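PDB 1QYI: hypothetical protein from Staphylococcus aureus subsp. aureus, which is of unknown function but contains a HAD-like hydrolase region and so is probably a member of the haloacid dehalogenase superfamily, many of whose enzymes act on phosphate esters. Local coordinates for residues I52-I55 / R56-F60; E100-A103 / F104-D108. All blocks are in the same frame, centred on the assembly; numbering follows the deposited sequence.

Contact 1 (I52-I55 / R56-F60)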
ATOM      1  N   ILE A  52       4.246 -16.675  -6.970  1.00 25.41           N
ATOM      2  CA  ILE A  52       3.869 -15.585  -6.076  1.00 24.71           C
ATOM      3  C   ILE A  52       2.437 -15.757  -5.615  1.00 24.53           C
ATOM      4  O   ILE A  52       2.116 -15.510  -4.458  1.00 26.46           O
ATOM      5  CB  ILE A  52       3.980 -14.217  -6.792  1.00 24.34           C
ATOM      6  CG1 ILE A  52       5.409 -13.995  -7.293  1.00 23.94           C
ATOM      7  CG2 ILE A  52       3.581 -13.099  -5.845  1.00 24.53           C
ATOM      8  CD1 ILE A  52       5.547 -12.793  -8.213  1.00 24.02           C
ATOM      9  N   GLN A  53       1.574 -16.186  -6.527  1.00 24.50           N
ATOM     10  CA  GLN A  53       0.173 -16.357  -6.195  1.00 24.96           C
ATOM     11  C   GLN A  53       0.011 -17.516  -5.235  1.00 24.62           C
ATOM     12  O   GLN A  53      -0.794 -17.469  -4.298  1.00 25.47           O
ATOM     13  CB  GLN A  53      -0.639 -16.591  -7.467  1.00 25.21           C
ATOM     14  CG  GLN A  53      -1.765 -15.585  -7.676  1.00 28.65           C
ATOM     15  CD  GLN A  53      -1.336 -14.123  -7.491  1.00 29.97           C
ATOM     16  OE1 GLN A  53      -0.421 -13.629  -8.165  1.00 30.88           O
ATOM     17  NE2 GLN A  53      -1.994 -13.432  -6.560  1.00 28.94           N
ATOM     18  N   ASP A  54       0.780 -18.566  -5.458  1.00 23.37           N
ATOM     19  CA  ASP A  54       0.690 -19.713  -4.579  1.00 22.99           C
ATOM     20  C   ASP A  54       1.169 -19.315  -3.188  1.00 21.49           C
ATOM     21  O   ASP A  54       0.536 -19.616  -2.178  1.00 19.72           O
ATOM     22  CB  ASP A  54       1.555 -20.850  -5.106  1.00 23.73           C
ATOM     23  CG  ASP A  54       1.549 -22.039  -4.180  1.00 26.32           C
ATOM     24  OD1 ASP A  54       0.474 -22.665  -4.029  1.00 25.41           O
ATOM     25  OD2 ASP A  54       2.609 -22.321  -3.581  1.00 26.94           O
ATOM     26  N   ILE A  55       2.307 -18.637  -3.150  1.00 22.18           N
ATOM     27  CA  ILE A  55       2.898 -18.191  -1.895  1.00 22.01           C
ATOM     28  C   ILE A  55       1.885 -17.365  -1.098  1.00 22.36           C
ATOM     29  O   ILE A  55       1.611 -17.657   0.070  1.00 21.11           O
ATOM     30  CB  ILE A  55       4.189 -17.389  -2.202  1.00 21.54           C
ATOM     31  CG1 ILE A  55       5.227 -18.364  -2.782  1.00 19.00           C
ATOM     32  CG2 ILE A  55       4.693 -16.667  -0.955  1.00 15.41           C
ATOM     33  CD1 ILE A  55       6.362 -17.737  -3.568  1.00 18.31           C
ATOM     34  N   ARG A  56       1.327 -16.353  -1.756  1.00 22.01           N
ATOM     35  CA  ARG A  56       0.329 -15.470  -1.165  1.00 23.93           C
ATOM     36  C   ARG A  56      -0.843 -16.276  -0.620  1.00 25.14           C
ATOM     37  O   ARG A  56      -1.365 -16.013   0.471  1.00 25.82           O
ATOM     38  CB  ARG A  56      -0.191 -14.501  -2.221  1.00 23.02           C
ATOM     39  CG  ARG A  56      -1.332 -13.635  -1.731  1.00 21.45           C
ATOM     40  CD  ARG A  56      -1.783 -12.648  -2.788  1.00 19.44           C
ATOM     41  NE  ARG A  56      -3.038 -12.040  -2.391  1.00 19.45           N
ATOM     42  CZ  ARG A  56      -3.561 -10.959  -2.949  1.00 21.82           C
ATOM     43  NH1 ARG A  56      -2.928 -10.353  -3.947  1.00 22.09           N
ATOM     44  NH2 ARG A  56      -4.717 -10.482  -2.500  1.00 19.91           N
ATOM     45  N   ASN A  57      -1.265 -17.250  -1.408  1.00 25.72           N
ATOM     46  CA  ASN A  57      -2.364 -18.099  -1.022  1.00 27.41           C
ATOM     47  C   ASN A  57      -2.031 -18.865   0.249  1.00 28.40           C
ATOM     48  O   ASN A  57      -2.851 -18.941   1.163  1.00 29.82           O
ATOM     49  CB  ASN A  57      -2.688 -19.073  -2.143  1.00 27.73           C
ATOM     50  CG  ASN A  57      -3.762 -20.043  -1.753  1.00 30.49           C
ATOM     51  OD1 ASN A  57      -4.842 -19.639  -1.325  1.00 32.27           O
ATOM     52  ND2 ASN A  57      -3.482 -21.334  -1.892  1.00 32.58           N
ATOM     53  N   ARG A  58      -0.831 -19.432   0.318  1.00 28.38           N
ATOM     54  CA  ARG A  58      -0.428 -20.186   1.502  1.00 28.04           C
ATOM     55  C   ARG A  58      -0.297 -19.301   2.737  1.00 27.69           C
ATOM     56  O   ARG A  58      -0.854 -19.608   3.790  1.00 27.74           O
ATOM     57  CB  ARG A  58       0.909 -20.892   1.271  1.00 29.01           C
ATOM     58  CG  ARG A  58       0.891 -22.044   0.293  1.00 30.61           C
ATOM     59  CD  ARG A  58       2.228 -22.754   0.368  1.00 31.86           C
ATOM     60  NE  ARG A  58       2.428 -23.336   1.700  1.00 34.77           N
ATOM     61  CZ  ARG A  58       3.609 -23.673   2.211  1.00 34.13           C
ATOM     62  NH1 ARG A  58       4.720 -23.485   1.507  1.00 34.63           N
ATOM     63  NH2 ARG A  58       3.677 -24.200   3.425  1.00 33.20           N
ATOM     64  N   ILE A  59       0.454 -18.210   2.603  1.00 27.84           N
ATOM     65  CA  ILE A  59       0.685 -17.286   3.712  1.00 27.20           C
ATOM     66  C   ILE A  59      -0.614 -16.707   4.279  1.00 27.77           C
ATOM     67  O   ILE A  59      -0.871 -16.828   5.474  1.00 28.60           O
ATOM     68  CB  ILE A  59       1.626 -16.115   3.286  1.00 26.38           C
ATOM     69  CG1 ILE A  59       2.957 -16.662   2.769  1.00 25.34           C
ATOM     70  CG2 ILE A  59       1.893 -15.193   4.476  1.00 27.76           C
ATOM     71  CD1 ILE A  59       3.706 -17.527   3.780  1.00 26.09           C
ATOM     72  N   PHE A  60      -1.436 -16.099   3.427  1.00 27.49           N
ATOM     73  CA  PHE A  60      -2.687 -15.494   3.874  1.00 28.23           C
ATOM     74  C   PHE A  60      -3.940 -16.382   3.893  1.00 28.74           C
ATOM     75  O   PHE A  60      -5.014 -15.923   4.293  1.00 27.36           O
ATOM     76  CB  PHE A  60      -2.982 -14.229   3.053  1.00 27.46           C
ATOM     77  CG  PHE A  60      -1.950 -13.149   3.198  1.00 27.10           C
ATOM     78  CD1 PHE A  60      -1.564 -12.703   4.454  1.00 25.94           C
ATOM     79  CD2 PHE A  60      -1.372 -12.567   2.069  1.00 28.42           C
ATOM     80  CE1 PHE A  60      -0.613 -11.689   4.593  1.00 27.03           C
ATOM     81  CE2 PHE A  60      -0.420 -11.551   2.195  1.00 27.92           C
ATOM     82  CZ  PHE A  60      -0.040 -11.111   3.456  1.00 27.53           C
TER
HETATM   83  O   HOH W   1       4.920 -23.065  -1.147  1.00 35.21           O
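Ile-55 and Ile-59 run abreast, one helical turn apart, the branch methyl CG2 of Ile-55 meeting CG1 of Ile-59 at 4.1 Å. The same CG1 also leans over the preceding turn and comes within 3.2 Å of Ile-55 O. That oxygen takes the amide of Ile-59 in an almost linear bond (N to O 2.8 Å, N-H...O 179°), and the four-residue spacing that this bond reflects puts both side chains on one flank of helix 49-60. Ile-55 carries the flank onto Leu-24 and Leu-47, and Ile-59 carries it onto Val-84.

Arg-56 leaves the helix in another direction. Its N bonds to Ile-52 O at 2.9 Å; beyond CB, with CG anti to the backbone N (chi1 174°), the chain runs extended as far as NE and takes the guanidinium off the helix. The side chain of Gln-53 lies alongside this buried shaft. At its tip the charged group forms salt bridges with Asp-63, Glu-16 and Asp-20.

Asp-54 and Arg-58 form a looser pair. Their backbones are joined by Arg-58 N to Asp-54 O at 2.9 Å, but the carboxylate and guanidinium planes are turned 35° apart, and OD2 of Asp-54 reaches no nearer than CD of Arg-58, at 4.0 Å. A water in the plane of the guanidinium, at its edge, spans them: Arg-58 NH1 donates to it at 2.7 Å, and it gives a weak bond to Asp-54 OD2 at 3.4 Å. The other amino group of Arg-58, NH2, forms a salt bridge with Glu-130.

One helix thus presents three chemistries: an apolar flank, a buried arginine whose positive charge is probably stabilised by several carboxylates, and an Asp-Arg pair with no direct salt bridge, linked at the side chains through a water that holds the aspartate only weakly.

Contact 2 (E100-A103 / F104-D108)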
ATOM      1  N   GLU A 100      17.415 -20.818  24.953  1.00 43.78           N
ATOM      2  CA  GLU A 100      17.619 -20.465  23.559  1.00 41.91           C
ATOM      3  C   GLU A 100      16.762 -19.249  23.205  1.00 40.29           C
ATOM      4  O   GLU A 100      17.172 -18.392  22.422  1.00 39.49           O
ATOM      5  CB  GLU A 100      17.273 -21.670  22.683  1.00 41.64           C
ATOM      6  CG  GLU A 100      18.035 -22.915  23.105  1.00 41.76           C
ATOM      7  CD  GLU A 100      17.692 -24.147  22.293  1.00 42.82           C
ATOM      8  OE1 GLU A 100      16.496 -24.493  22.182  1.00 42.26           O
ATOM      9  OE2 GLU A 100      18.634 -24.784  21.779  1.00 43.84           O
ATOM     10  N   ILE A 101      15.580 -19.172  23.809  1.00 38.53           N
ATOM     11  CA  ILE A 101      14.667 -18.065  23.570  1.00 37.55           C
ATOM     12  C   ILE A 101      15.272 -16.743  24.027  1.00 38.35           C
ATOM     13  O   ILE A 101      15.413 -15.801  23.241  1.00 38.63           O
ATOM     14  CB  ILE A 101      13.336 -18.276  24.311  1.00 35.93           C
ATOM     15  CG1 ILE A 101      12.625 -19.504  23.743  1.00 35.26           C
ATOM     16  CG2 ILE A 101      12.463 -17.039  24.180  1.00 36.03           C
ATOM     17  CD1 ILE A 101      11.283 -19.798  24.382  1.00 32.33           C
ATOM     18  N   GLU A 102      15.624 -16.676  25.304  1.00 39.05           N
ATOM     19  CA  GLU A 102      16.208 -15.468  25.865  1.00 40.05           C
ATOM     20  C   GLU A 102      17.419 -15.017  25.051  1.00 40.28           C
ATOM     21  O   GLU A 102      17.758 -13.830  25.023  1.00 38.55           O
ATOM     22  CB  GLU A 102      16.617 -15.716  27.309  1.00 40.48           C
ATOM     23  CG  GLU A 102      15.514 -16.316  28.143  1.00 42.30           C
ATOM     24  CD  GLU A 102      15.475 -15.747  29.542  1.00 44.21           C
ATOM     25  OE1 GLU A 102      15.030 -14.588  29.693  1.00 42.27           O
ATOM     26  OE2 GLU A 102      15.905 -16.455  30.482  1.00 45.25           O
ATOM     27  N   ALA A 103      18.065 -15.966  24.380  1.00 39.91           N
ATOM     28  CA  ALA A 103      19.227 -15.646  23.566  1.00 41.12           C
ATOM     29  C   ALA A 103      18.805 -14.783  22.389  1.00 41.89           C
ATOM     30  O   ALA A 103      19.281 -13.665  22.216  1.00 42.59           O
ATOM     31  CB  ALA A 103      19.887 -16.921  23.069  1.00 39.66           C
ATOM     32  N   PHE A 104      17.904 -15.320  21.580  1.00 42.59           N
ATOM     33  CA  PHE A 104      17.404 -14.616  20.412  1.00 42.26           C
ATOM     34  C   PHE A 104      16.684 -13.333  20.820  1.00 43.62           C
ATOM     35  O   PHE A 104      16.739 -12.325  20.114  1.00 43.38           O
ATOM     36  CB  PHE A 104      16.451 -15.530  19.640  1.00 40.22           C
ATOM     37  CG  PHE A 104      15.671 -14.832  18.563  1.00 38.75           C
ATOM     38  CD1 PHE A 104      16.242 -14.585  17.314  1.00 37.48           C
ATOM     39  CD2 PHE A 104      14.369 -14.393  18.813  1.00 36.72           C
ATOM     40  CE1 PHE A 104      15.532 -13.909  16.329  1.00 34.90           C
ATOM     41  CE2 PHE A 104      13.650 -13.716  17.841  1.00 35.52           C
ATOM     42  CZ  PHE A 104      14.233 -13.472  16.592  1.00 36.08           C
HETATM   43  N   MSE A 105      16.018 -13.367  21.968  1.00 45.22           N
HETATM   44  CA  MSE A 105      15.268 -12.202  22.442  1.00 47.03           C
HETATM   45  C   MSE A 105      16.095 -11.117  23.126  1.00 47.72           C
HETATM   46  O   MSE A 105      15.650  -9.973  23.210  1.00 48.68           O
HETATM   47  CB  MSE A 105      14.164 -12.647  23.408  1.00 47.46           C
HETATM   48  CG  MSE A 105      13.156 -13.635  22.832  1.00 50.56           C
HETATM   49 SE   MSE A 105      11.756 -12.818  21.758  1.00 50.15          SE
HETATM   50  CE  MSE A 105      10.732 -12.008  23.194  1.00 50.87           C
ATOM     51  N   TYR A 106      17.287 -11.451  23.607  1.00 48.98           N
ATOM     52  CA  TYR A 106      18.085 -10.456  24.320  1.00 51.08           C
ATOM     53  C   TYR A 106      19.556 -10.307  23.915  1.00 51.81           C
ATOM     54  O   TYR A 106      20.290  -9.518  24.514  1.00 51.45           O
ATOM     55  CB  TYR A 106      17.986 -10.747  25.824  1.00 52.38           C
ATOM     56  CG  TYR A 106      16.563 -10.782  26.339  1.00 52.64           C
ATOM     57  CD1 TYR A 106      15.818  -9.611  26.448  1.00 53.19           C
ATOM     58  CD2 TYR A 106      15.943 -11.990  26.669  1.00 52.53           C
ATOM     59  CE1 TYR A 106      14.489  -9.634  26.869  1.00 52.08           C
ATOM     60  CE2 TYR A 106      14.607 -12.023  27.093  1.00 51.09           C
ATOM     61  CZ  TYR A 106      13.891 -10.841  27.186  1.00 51.63           C
ATOM     62  OH  TYR A 106      12.571 -10.852  27.576  1.00 49.81           O
ATOM     63  N   GLN A 107      19.986 -11.061  22.907  1.00 53.54           N
ATOM     64  CA  GLN A 107      21.372 -10.995  22.445  1.00 54.49           C
ATOM     65  C   GLN A 107      21.622  -9.617  21.812  1.00 53.89           C
ATOM     66  O   GLN A 107      20.745  -9.051  21.150  1.00 51.54           O
ATOM     67  CB  GLN A 107      21.647 -12.117  21.425  1.00 55.98           C
ATOM     68  CG  GLN A 107      23.060 -12.735  21.451  1.00 58.54           C
ATOM     69  CD  GLN A 107      23.289 -13.693  22.624  1.00 60.71           C
ATOM     70  OE1 GLN A 107      24.235 -14.492  22.621  1.00 61.20           O
ATOM     71  NE2 GLN A 107      22.425 -13.609  23.637  1.00 61.26           N
ATOM     72  N   ASP A 108      22.821  -9.086  22.039  1.00 53.69           N
ATOM     73  CA  ASP A 108      23.217  -7.781  21.520  1.00 52.54           C
ATOM     74  C   ASP A 108      23.297  -7.742  19.996  1.00 51.29           C
ATOM     75  O   ASP A 108      23.268  -6.665  19.407  1.00 52.02           O
ATOM     76  CB  ASP A 108      24.574  -7.370  22.107  1.00 53.81           C
ATOM     77  CG  ASP A 108      24.485  -6.952  23.570  1.00 55.66           C
ATOM     78  OD1 ASP A 108      23.915  -7.711  24.384  1.00 57.24           O
ATOM     79  OD2 ASP A 108      24.995  -5.863  23.906  1.00 55.27           O
TER
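In Ile-101 (chi1 -65°) CG1 lies beside the backbone N, which leaves the branch methyl CG2 anti to it, and CG2 meets CG of Met-105, a selenomethionine here, at 3.7 Å; that CG lies beside its own backbone N (chi1 -58°). Bends at the next two torsions then turn the selenium end of Met-105 away from the isoleucine. In the backbone of the same turn, Met-105 N donates to Ile-101 O at 2.8 Å.

Tyr-106 makes a like first turn, and its ring falls back along Glu-102 with the ring edge leading. CB of Glu-102 lies in the ring plane, 3.8 Å from CD2 of Tyr-106, while the carboxylate stands nearly upright to the ring, at 79°, with OE1 3.7 Å from CE2. The carbonyl O of Glu-102 also sits at this edge, near the plane and 3.1 Å from CD2. CB of Met-105 covers part of one ring face.

Ala-103 O accepts two amides: that of Gln-107 at 2.8 Å, and that of Tyr-106 at 3.3 Å, which approaches from above the carbonyl plane. The Tyr-106 amide makes in addition a weak bond to Glu-102 O. An i to i-3 bond thus joins the i to i-4 bonds, as is common where an alpha-helix runs out into a turn.

In the fold, helix 98-106 lays Phe-104 against Leu-89 and Leu-93 of helix 77-93 and against Ile-118, while Tyr-106 rests on the loop residues Val-161 and Asp-163. Lys-114 of helix 111-115 ties down the carbonyl oxygens of Phe-104 and Gln-107.

Overall arrangement
Both contacts join neighbouring residues along a single helix, contact 2 at the point where its helix gives way to a loop. Both lie in the long helical segment between strands 3-6 and 233-237, consistent with a cap inserted into a HAD-type fold. They hold different helices, 49-60 and 98-106, with centres 30 Å apart and nearest atoms about 17 Å apart. Each is partly buried, but contact 1 lies nearer the chain's centre (17 Å against 32 Å). Helix 77-93 touches both, at Val-84 for contact 1 and at Leu-89 and Leu-93 for contact 2. Contact 1 sends arginines to acidic partners on other segments; peripheral contact 2 relies on apolar and aromatic side chains and on a backbone carbonyl that takes two amides.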